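Local coordinates for thiamine-monophosphate kinase (Stenotrophomonas maltophilia, PDB 6XEP), which probably phosphorylates thiamine monophosphate with ATP, giving thiamine diphosphate, the active form of vitamin B1, at residues L16-I30 and D112-I126. Sequence-based numbering, arbitrary orientation. Where two conformers were deposited one is given.
With NA (sodium ion), chain D.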
ATOM      1  N   LEU A  16       6.941  12.775   9.071  1.00 24.52           N
ATOM      2  CA  LEU A  16       7.518  13.319   7.850  1.00 20.15           C
ATOM      3  C   LEU A  16       6.645  14.392   7.198  1.00 22.37           C
ATOM      4  O   LEU A  16       6.933  14.803   6.069  1.00 18.82           O
ATOM      5  CB  LEU A  16       7.768  12.188   6.846  1.00 21.99           C
ATOM      6  CG  LEU A  16       8.620  11.016   7.336  1.00 22.12           C
ATOM      7  CD1 LEU A  16       8.766   9.949   6.247  1.00 20.28           C
ATOM      8  CD2 LEU A  16       9.977  11.540   7.779  1.00 21.80           C
ATOM      9  N   ILE A  17       5.591  14.856   7.872  1.00 21.56           N
ATOM     10  CA  ILE A  17       4.581  15.657   7.178  1.00 21.23           C
ATOM     11  C   ILE A  17       5.173  16.960   6.639  1.00 19.59           C
ATOM     12  O   ILE A  17       4.778  17.436   5.566  1.00 17.26           O
ATOM     13  CB  ILE A  17       3.373  15.924   8.095  1.00 25.23           C
ATOM     14  CG1 ILE A  17       2.273  16.608   7.286  1.00 19.84           C
ATOM     15  CG2 ILE A  17       3.767  16.759   9.264  1.00 24.12           C
ATOM     16  CD1 ILE A  17       1.773  15.746   6.162  1.00 23.56           C
ATOM     17  N   ASP A  18       6.120  17.569   7.359  1.00 19.91           N
ATOM     18  CA  ASP A  18       6.672  18.829   6.865  1.00 23.62           C
ATOM     19  C   ASP A  18       7.401  18.620   5.544  1.00 18.91           C
ATOM     20  O   ASP A  18       7.232  19.389   4.590  1.00 17.60           O
ATOM     21  CB  ASP A  18       7.607  19.452   7.902  1.00 27.44           C
ATOM     22  CG  ASP A  18       6.867  19.923   9.138  1.00 42.14           C
ATOM     23  OD1 ASP A  18       5.697  20.360   9.008  1.00 35.80           O
ATOM     24  OD2 ASP A  18       7.447  19.854  10.247  1.00 39.67           O
ATOM     25  N   ARG A  19       8.225  17.583   5.468  1.00 14.92           N
ATOM     26  CA  ARG A  19       8.904  17.306   4.209  0.53 18.41           C
ATOM     27  C   ARG A  19       7.925  16.835   3.138  1.00 15.99           C
ATOM     28  O   ARG A  19       8.112  17.152   1.957  1.00 16.20           O
ATOM     29  CB  ARG A  19      10.031  16.300   4.437  0.53 17.82           C
ATOM     30  CG  ARG A  19      11.210  16.915   5.212  0.53 18.41           C
ATOM     31  CD  ARG A  19      12.448  16.027   5.125  0.53 19.76           C
ATOM     32  NE  ARG A  19      12.417  14.929   6.086  0.53 17.08           N
ATOM     33  CZ  ARG A  19      13.352  13.985   6.167  0.53 17.61           C
ATOM     34  NH1 ARG A  19      13.251  13.017   7.066  0.53 19.67           N
ATOM     35  NH2 ARG A  19      14.394  14.005   5.342  0.53 14.45           N
ATOM     36  N   ILE A  20       6.862  16.116   3.522  1.00 13.13           N
ATOM     37  CA  ILE A  20       5.827  15.761   2.551  1.00 14.16           C
ATOM     38  C   ILE A  20       5.219  17.017   1.940  1.00 13.69           C
ATOM     39  O   ILE A  20       5.141  17.159   0.715  1.00 17.87           O
ATOM     40  CB  ILE A  20       4.745  14.886   3.204  1.00 12.73           C
ATOM     41  CG1 ILE A  20       5.285  13.472   3.451  1.00 14.99           C
ATOM     42  CG2 ILE A  20       3.479  14.813   2.296  1.00 17.56           C
ATOM     43  CD1 ILE A  20       4.430  12.676   4.387  1.00 20.79           C
ATOM     44  N   ARG A  21       4.770  17.950   2.788  1.00 20.03           N
ATOM     45  CA  ARG A  21       4.105  19.145   2.280  1.00 16.71           C
ATOM     46  C   ARG A  21       5.048  20.004   1.448  1.00 23.44           C
ATOM     47  O   ARG A  21       4.627  20.619   0.464  1.00 24.19           O
ATOM     48  CB  ARG A  21       3.532  19.979   3.427  1.00 16.50           C
ATOM     49  CG  ARG A  21       2.357  19.354   4.150  1.00 19.81           C
ATOM     50  CD  ARG A  21       1.904  20.278   5.284  1.00 27.87           C
ATOM     51  NE  ARG A  21       1.007  19.596   6.213  1.00 33.23           N
ATOM     52  CZ  ARG A  21       0.760  20.015   7.452  1.00 41.33           C
ATOM     53  NH1 ARG A  21       1.341  21.118   7.921  1.00 46.63           N
ATOM     54  NH2 ARG A  21      -0.068  19.329   8.228  1.00 44.93           N
ATOM     55  N   ALA A  22       6.326  20.074   1.835  1.00 17.68           N
ATOM     56  CA  ALA A  22       7.264  20.877   1.065  1.00 19.30           C
ATOM     57  C   ALA A  22       7.291  20.415  -0.383  1.00 23.88           C
ATOM     58  O   ALA A  22       7.446  21.230  -1.305  1.00 24.60           O
ATOM     59  CB  ALA A  22       8.653  20.789   1.695  1.00 25.54           C
ATOM     60  N   ARG A  23       7.079  19.124  -0.597  1.00 18.88           N
ATOM     61  CA  ARG A  23       7.108  18.551  -1.932  1.00 20.13           C
ATOM     62  C   ARG A  23       5.762  18.639  -2.650  1.00 27.52           C
ATOM     63  O   ARG A  23       5.737  18.859  -3.864  1.00 29.61           O
ATOM     64  CB  ARG A  23       7.608  17.111  -1.832  1.00 18.85           C
ATOM     65  CG  ARG A  23       9.101  17.077  -1.483  1.00 17.76           C
ATOM     66  CD  ARG A  23       9.550  15.783  -0.808  1.00 20.51           C
ATOM     67  NE  ARG A  23      11.005  15.796  -0.653  1.00 15.83           N
ATOM     68  CZ  ARG A  23      11.661  16.470   0.293  1.00 20.59           C
ATOM     69  NH1 ARG A  23      10.985  17.185   1.192  1.00 17.68           N
ATOM     70  NH2 ARG A  23      12.997  16.450   0.323  1.00 18.67           N
ATOM     71  N   THR A  24       4.635  18.525  -1.941  1.00 18.82           N
ATOM     72  CA  THR A  24       3.352  18.704  -2.617  1.00 18.62           C
ATOM     73  C   THR A  24       3.079  20.166  -2.970  1.00 23.15           C
ATOM     74  O   THR A  24       2.286  20.439  -3.878  1.00 22.53           O
ATOM     75  CB  THR A  24       2.216  18.159  -1.751  1.00 18.77           C
ATOM     76  OG1 THR A  24       2.170  18.888  -0.516  1.00 21.15           O
ATOM     77  CG2 THR A  24       2.410  16.672  -1.478  1.00 16.75           C
ATOM     78  N   LEU A  25       3.718  21.119  -2.278  1.00 22.53           N
ATOM     79  CA  LEU A  25       3.506  22.523  -2.605  1.00 24.28           C
ATOM     80  C   LEU A  25       3.968  22.834  -4.023  1.00 28.28           C
ATOM     81  O   LEU A  25       3.411  23.720  -4.673  1.00 34.66           O
ATOM     82  CB  LEU A  25       4.232  23.414  -1.589  1.00 22.93           C
ATOM     83  CG  LEU A  25       3.897  24.906  -1.584  1.00 41.97           C
ATOM     84  CD1 LEU A  25       2.438  25.126  -1.232  1.00 30.36           C
ATOM     85  CD2 LEU A  25       4.808  25.689  -0.626  1.00 35.78           C
ATOM     86  N   GLU A  26       4.960  22.097  -4.529  1.00 25.81           N
ATOM     87  CA  GLU A  26       5.517  22.350  -5.852  1.00 36.83           C
ATOM     88  C   GLU A  26       4.957  21.418  -6.922  1.00 35.18           C
ATOM     89  O   GLU A  26       5.540  21.319  -8.006  1.00 40.63           O
ATOM     90  CB  GLU A  26       7.046  22.234  -5.815  1.00 37.51           C
ATOM     91  CG  GLU A  26       7.744  23.077  -4.735  1.00 37.26           C
ATOM     92  CD  GLU A  26       7.454  24.575  -4.831  1.00 50.54           C
ATOM     93  OE1 GLU A  26       7.079  25.065  -5.920  1.00 46.13           O
ATOM     94  OE2 GLU A  26       7.607  25.271  -3.800  1.00 53.89           O
ATOM     95  N   ARG A  27       3.855  20.725  -6.640  1.00 29.67           N
ATOM     96  CA  ARG A  27       3.236  19.779  -7.568  1.00 23.39           C
ATOM     97  C   ARG A  27       1.825  20.269  -7.855  1.00 24.81           C
ATOM     98  O   ARG A  27       0.982  20.287  -6.953  1.00 27.47           O
ATOM     99  CB  ARG A  27       3.215  18.378  -6.963  1.00 19.43           C
ATOM    100  CG  ARG A  27       4.572  17.711  -6.901  1.00 23.86           C
ATOM    101  CD  ARG A  27       4.927  17.136  -8.264  1.00 24.86           C
ATOM    102  NE  ARG A  27       4.003  16.072  -8.632  1.00 23.57           N
ATOM    103  CZ  ARG A  27       4.267  14.780  -8.493  1.00 20.82           C
ATOM    104  NH1 ARG A  27       5.435  14.379  -7.992  1.00 19.43           N
ATOM    105  NH2 ARG A  27       3.356  13.884  -8.847  1.00 17.81           N
ATOM    106  N   ASP A  28       1.546  20.666  -9.101  1.00 23.87           N
ATOM    107  CA  ASP A  28       0.212  21.168  -9.416  0.57 27.45           C
ATOM    108  C   ASP A  28      -0.845  20.068  -9.478  1.00 26.87           C
ATOM    109  O   ASP A  28      -2.039  20.384  -9.537  1.00 30.76           O
ATOM    110  CB  ASP A  28       0.235  21.935 -10.743  0.57 30.69           C
ATOM    111  CG  ASP A  28       1.063  23.205 -10.676  0.57 32.76           C
ATOM    112  OD1 ASP A  28       1.513  23.590  -9.574  0.57 30.28           O
ATOM    113  OD2 ASP A  28       1.261  23.822 -11.744  0.57 41.48           O
ATOM    114  N   ASP A  29      -0.446  18.792  -9.468  1.00 22.83           N
ATOM    115  CA  ASP A  29      -1.380  17.668  -9.518  1.00 23.40           C
ATOM    116  C   ASP A  29      -1.726  17.127  -8.135  1.00 19.88           C
ATOM    117  O   ASP A  29      -2.411  16.105  -8.031  1.00 21.26           O
ATOM    118  CB  ASP A  29      -0.808  16.529 -10.371  1.00 20.68           C
ATOM    119  CG  ASP A  29       0.542  16.053  -9.869  1.00 20.59           C
ATOM    120  OD1 ASP A  29       1.391  16.915  -9.554  1.00 23.37           O
ATOM    121  OD2 ASP A  29       0.751  14.827  -9.796  1.00 22.30           O
ATOM    122  N   ILE A  30      -1.264  17.778  -7.073  1.00 17.53           N
ATOM    123  CA  ILE A  30      -1.491  17.321  -5.707  1.00 17.63           C
ATOM    124  C   ILE A  30      -2.009  18.499  -4.901  1.00 20.46           C
ATOM    125  O   ILE A  30      -1.332  19.529  -4.798  1.00 23.76           O
ATOM    126  CB  ILE A  30      -0.211  16.782  -5.066  1.00 17.12           C
ATOM    127  CG1 ILE A  30       0.442  15.724  -5.960  1.00 15.06           C
ATOM    128  CG2 ILE A  30      -0.495  16.277  -3.653  1.00 16.61           C
ATOM    129  CD1 ILE A  30       1.715  15.198  -5.416  1.00 16.99           C
ATOM    130  N   ASP A 112      15.151  10.561   5.292  1.00 14.42           N
ATOM    131  CA  ASP A 112      16.303  11.007   4.506  1.00 12.31           C
ATOM    132  C   ASP A 112      16.500  10.124   3.279  1.00 15.24           C
ATOM    133  O   ASP A 112      16.682  10.622   2.162  1.00 15.40           O
ATOM    134  CB  ASP A 112      17.574  10.988   5.357  1.00 13.27           C
ATOM    135  CG  ASP A 112      17.688  12.162   6.291  1.00 15.38           C
ATOM    136  OD1 ASP A 112      16.896  13.127   6.178  1.00 15.49           O
ATOM    137  OD2 ASP A 112      18.594  12.106   7.149  1.00 15.78           O
ATOM    138  N   GLY A 113      16.472   8.807   3.463  1.00 13.59           N
ATOM    139  CA  GLY A 113      16.762   7.924   2.360  1.00 15.55           C
ATOM    140  C   GLY A 113      15.623   7.824   1.374  1.00 12.61           C
ATOM    141  O   GLY A 113      15.835   7.787   0.161  1.00 11.61           O
ATOM    142  N   PHE A 114      14.402   7.806   1.912  1.00 12.87           N
ATOM    143  CA  PHE A 114      13.211   7.793   1.078  1.00 12.18           C
ATOM    144  C   PHE A 114      13.178   9.009   0.157  1.00 14.36           C
ATOM    145  O   PHE A 114      13.047   8.874  -1.068  1.00 12.52           O
ATOM    146  CB  PHE A 114      11.972   7.732   1.968  1.00 14.45           C
ATOM    147  CG  PHE A 114      10.718   7.411   1.219  1.00 15.74           C
ATOM    148  CD1 PHE A 114       9.980   8.415   0.638  1.00 18.51           C
ATOM    149  CD2 PHE A 114      10.291   6.101   1.085  1.00 21.05           C
ATOM    150  CE1 PHE A 114       8.832   8.122  -0.075  1.00 26.01           C
ATOM    151  CE2 PHE A 114       9.144   5.811   0.382  1.00 21.82           C
ATOM    152  CZ  PHE A 114       8.421   6.824  -0.191  1.00 20.86           C
ATOM    153  N   PHE A 115      13.308  10.212   0.734  1.00 12.69           N
ATOM    154  CA  PHE A 115      13.227  11.424  -0.066  1.00 13.92           C
ATOM    155  C   PHE A 115      14.454  11.605  -0.934  1.00 14.54           C
ATOM    156  O   PHE A 115      14.348  12.182  -2.018  1.00 15.64           O
ATOM    157  CB  PHE A 115      13.047  12.663   0.821  1.00 14.32           C
ATOM    158  CG  PHE A 115      11.727  12.706   1.534  1.00 15.86           C
ATOM    159  CD1 PHE A 115      10.535  12.667   0.819  1.00 16.72           C
ATOM    160  CD2 PHE A 115      11.679  12.769   2.923  1.00 15.74           C
ATOM    161  CE1 PHE A 115       9.306  12.715   1.482  1.00 17.09           C
ATOM    162  CE2 PHE A 115      10.456  12.828   3.594  1.00 18.99           C
ATOM    163  CZ  PHE A 115       9.269  12.794   2.867  1.00 17.88           C
ATOM    164  N   ALA A 116      15.624  11.137  -0.488  1.00 14.11           N
ATOM    165  CA  ALA A 116      16.794  11.247  -1.354  1.00 16.77           C
ATOM    166  C   ALA A 116      16.525  10.591  -2.698  1.00 15.48           C
ATOM    167  O   ALA A 116      16.839  11.159  -3.748  1.00 16.95           O
ATOM    168  CB  ALA A 116      18.030  10.627  -0.700  1.00 16.53           C
ATOM    169  N   LEU A 117      15.924   9.399  -2.685  1.00 16.18           N
ATOM    170  CA  LEU A 117      15.595   8.717  -3.936  1.00 15.50           C
ATOM    171  C   LEU A 117      14.323   9.273  -4.577  1.00 13.12           C
ATOM    172  O   LEU A 117      14.282   9.480  -5.790  1.00 14.67           O
ATOM    173  CB  LEU A 117      15.453   7.217  -3.684  1.00 11.34           C
ATOM    174  CG  LEU A 117      15.062   6.387  -4.897  1.00 12.58           C
ATOM    175  CD1 LEU A 117      16.096   6.506  -5.999  1.00 16.88           C
ATOM    176  CD2 LEU A 117      14.872   4.925  -4.463  1.00 13.11           C
ATOM    177  N   ALA A 118      13.286   9.530  -3.773  1.00 15.82           N
ATOM    178  CA  ALA A 118      12.018  10.007  -4.316  1.00 14.95           C
ATOM    179  C   ALA A 118      12.188  11.306  -5.089  1.00 17.94           C
ATOM    180  O   ALA A 118      11.591  11.476  -6.159  1.00 16.69           O
ATOM    181  CB  ALA A 118      11.004  10.208  -3.188  1.00 14.59           C
ATOM    182  N   ASP A 119      12.981  12.245  -4.552  1.00 16.40           N
ATOM    183  CA  ASP A 119      13.183  13.528  -5.217  1.00 18.33           C
ATOM    184  C   ASP A 119      13.821  13.367  -6.588  1.00 20.98           C
ATOM    185  O   ASP A 119      13.551  14.161  -7.494  1.00 21.53           O
ATOM    186  CB  ASP A 119      14.056  14.451  -4.356  1.00 16.08           C
ATOM    187  CG  ASP A 119      13.357  14.877  -3.081  1.00 21.64           C
ATOM    188  OD1 ASP A 119      12.163  14.524  -2.919  1.00 21.72           O
ATOM    189  OD2 ASP A 119      13.997  15.560  -2.248  1.00 21.64           O
ATOM    190  N   GLN A 120      14.694  12.378  -6.748  1.00 19.13           N
ATOM    191  CA  GLN A 120      15.355  12.186  -8.033  1.00 19.97           C
ATOM    192  C   GLN A 120      14.392  11.782  -9.135  1.00 23.21           C
ATOM    193  O   GLN A 120      14.716  11.938 -10.314  1.00 23.77           O
ATOM    194  CB  GLN A 120      16.429  11.110  -7.914  1.00 29.03           C
ATOM    195  CG  GLN A 120      17.667  11.537  -7.183  1.00 30.04           C
ATOM    196  CD  GLN A 120      18.633  10.382  -7.018  1.00 36.64           C
ATOM    197  OE1 GLN A 120      18.833   9.597  -7.944  1.00 35.81           O
ATOM    198  NE2 GLN A 120      19.223  10.264  -5.837  1.00 34.02           N
ATOM    199  N   HIS A 121      13.246  11.206  -8.788  1.00 18.90           N
ATOM    200  CA  HIS A 121      12.335  10.660  -9.788  1.00 22.22           C
ATOM    201  C   HIS A 121      10.979  11.334  -9.740  1.00 24.74           C
ATOM    202  O   HIS A 121      10.031  10.868 -10.389  1.00 21.48           O
ATOM    203  CB  HIS A 121      12.237   9.152  -9.602  1.00 17.27           C
ATOM    204  CG  HIS A 121      13.553   8.476  -9.798  1.00 20.97           C
ATOM    205  ND1 HIS A 121      14.189   8.442 -11.023  1.00 26.06           N
ATOM    206  CD2 HIS A 121      14.394   7.885  -8.919  1.00 20.04           C
ATOM    207  CE1 HIS A 121      15.350   7.824 -10.892  1.00 20.07           C
ATOM    208  NE2 HIS A 121      15.494   7.469  -9.629  1.00 22.18           N
ATOM    209  N   ASP A 122      10.891  12.438  -8.999  1.00 18.24           N
ATOM    210  CA  ASP A 122       9.678  13.244  -8.904  0.41 22.18           C
ATOM    211  C   ASP A 122       8.470  12.392  -8.530  1.00 20.75           C
ATOM    212  O   ASP A 122       7.378  12.558  -9.071  1.00 19.94           O
ATOM    213  CB  ASP A 122       9.425  14.010 -10.202  0.59 24.02           C
ATOM    214  CG  ASP A 122      10.446  15.113 -10.435  0.59 28.89           C
ATOM    215  OD1 ASP A 122      10.984  15.649  -9.448  0.59 33.15           O
ATOM    216  OD2 ASP A 122      10.708  15.447 -11.604  0.59 35.73           O
ATOM    217  N   ILE A 123       8.665  11.461  -7.599  1.00 16.96           N
ATOM    218  CA  ILE A 123       7.535  10.722  -7.042  1.00 15.69           C
ATOM    219  C   ILE A 123       7.240  11.300  -5.663  1.00 17.96           C
ATOM    220  O   ILE A 123       8.157  11.523  -4.862  1.00 16.85           O
ATOM    221  CB  ILE A 123       7.788   9.200  -7.001  1.00 15.06           C
ATOM    222  CG1 ILE A 123       6.500   8.471  -6.580  1.00 13.50           C
ATOM    223  CG2 ILE A 123       8.947   8.825  -6.061  1.00 14.61           C
ATOM    224  CD1 ILE A 123       6.576   6.904  -6.605  1.00 12.64           C
ATOM    225  N   ALA A 124       5.974  11.607  -5.406  1.00 14.70           N
ATOM    226  CA  ALA A 124       5.578  12.334  -4.206  1.00 13.05           C
ATOM    227  C   ALA A 124       4.891  11.392  -3.227  1.00 14.42           C
ATOM    228  O   ALA A 124       3.888  10.757  -3.570  1.00 14.55           O
ATOM    229  CB  ALA A 124       4.657  13.498  -4.562  1.00 13.84           C
ATOM    230  N   LEU A 125       5.422  11.315  -2.001  1.00 15.25           N
ATOM    231  CA  LEU A 125       4.724  10.627  -0.919  1.00 12.33           C
ATOM    232  C   LEU A 125       3.477  11.432  -0.560  1.00 14.44           C
ATOM    233  O   LEU A 125       3.588  12.608  -0.208  1.00 15.09           O
ATOM    234  CB  LEU A 125       5.651  10.481   0.289  1.00 14.59           C
ATOM    235  CG  LEU A 125       5.098   9.821   1.556  1.00 15.98           C
ATOM    236  CD1 LEU A 125       4.612   8.386   1.304  1.00 15.24           C
ATOM    237  CD2 LEU A 125       6.187   9.809   2.627  1.00 17.15           C
ATOM    238  N   ILE A 126       2.287  10.833  -0.657  1.00 13.38           N
ATOM    239  CA  ILE A 126       1.064  11.598  -0.433  1.00 16.00           C
ATOM    240  C   ILE A 126       0.191  11.037   0.678  1.00 16.39           C
ATOM    241  O   ILE A 126      -0.872  11.603   0.948  1.00 20.58           O
ATOM    242  CB  ILE A 126       0.241  11.772  -1.732  1.00 12.35           C
ATOM    243  CG1 ILE A 126       0.034  10.442  -2.486  1.00 16.98           C
ATOM    244  CG2 ILE A 126       0.916  12.827  -2.650  1.00 14.20           C
ATOM    245  CD1 ILE A 126      -0.971   9.502  -1.859  1.00 16.45           C
TER
HETATM  246 NA    NA D 403       0.214  21.192  -4.856  1.00 24.65          NA
HETATM  247  O   HOH W   1       5.332  14.660  -0.888  1.00 15.61           O
HETATM  248  O   HOH W   2      -0.533  21.628  -2.189  0.52 24.65           O
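Phe115 presents the edge of its ring to Ile20, whose CG1 lies 4.1 Å from Phe115 CZ. Ile20 CD1 meets Leu125 CD2 at 3.8 Å, CG1 touches that methyl too, and Leu16 CD1 touches both it and the ring. Further along, Ile30 CD1 packs on Ala124 CB (3.5 Å) and on Ile126 CG2, so the apolar strip follows strand 124-126. One water donates to both Ile20 O and Leu125 O, bridging the helix and strand backbones.

Two arginines meet the ring from the same side. Arg23 runs extended from CG to NE and lays a guanidinium face over it, the planes 34° apart; with CZ 4.3 Å from the Phe115 centroid, this is an off-centre cation-pi contact. The same guanidinium grips Asp119 side-on through syn lone pairs, NE to OD1 at 2.8 Å and NH2 to OD2 at 2.9 Å, while NH1 reaches Arg19 O; three bonds therefore fix its rotation. In one of its two conformers, Arg19, bent at chi3, brings NH2 to the anti lone pair of Asp112 OD1 at 2.8 Å, a less straight bond (136°). Arg27 is held flat by Asp29 through two nearly linear bonds and reaches Asp122 O only weakly.

The carbonyls of Thr24, Arg27 and Ile30 bind a sodium ion across two successive type I turns. Helix 17-24 and segment 112-120 of helix 104-120 run nearly parallel (11°), the latter leading into strand 124-132, outermost of its sheet within the chain, beside strand 89-99: a beta-alpha-beta crossover of a PurM-like N-terminal domain, with the N-terminal helix packed against it.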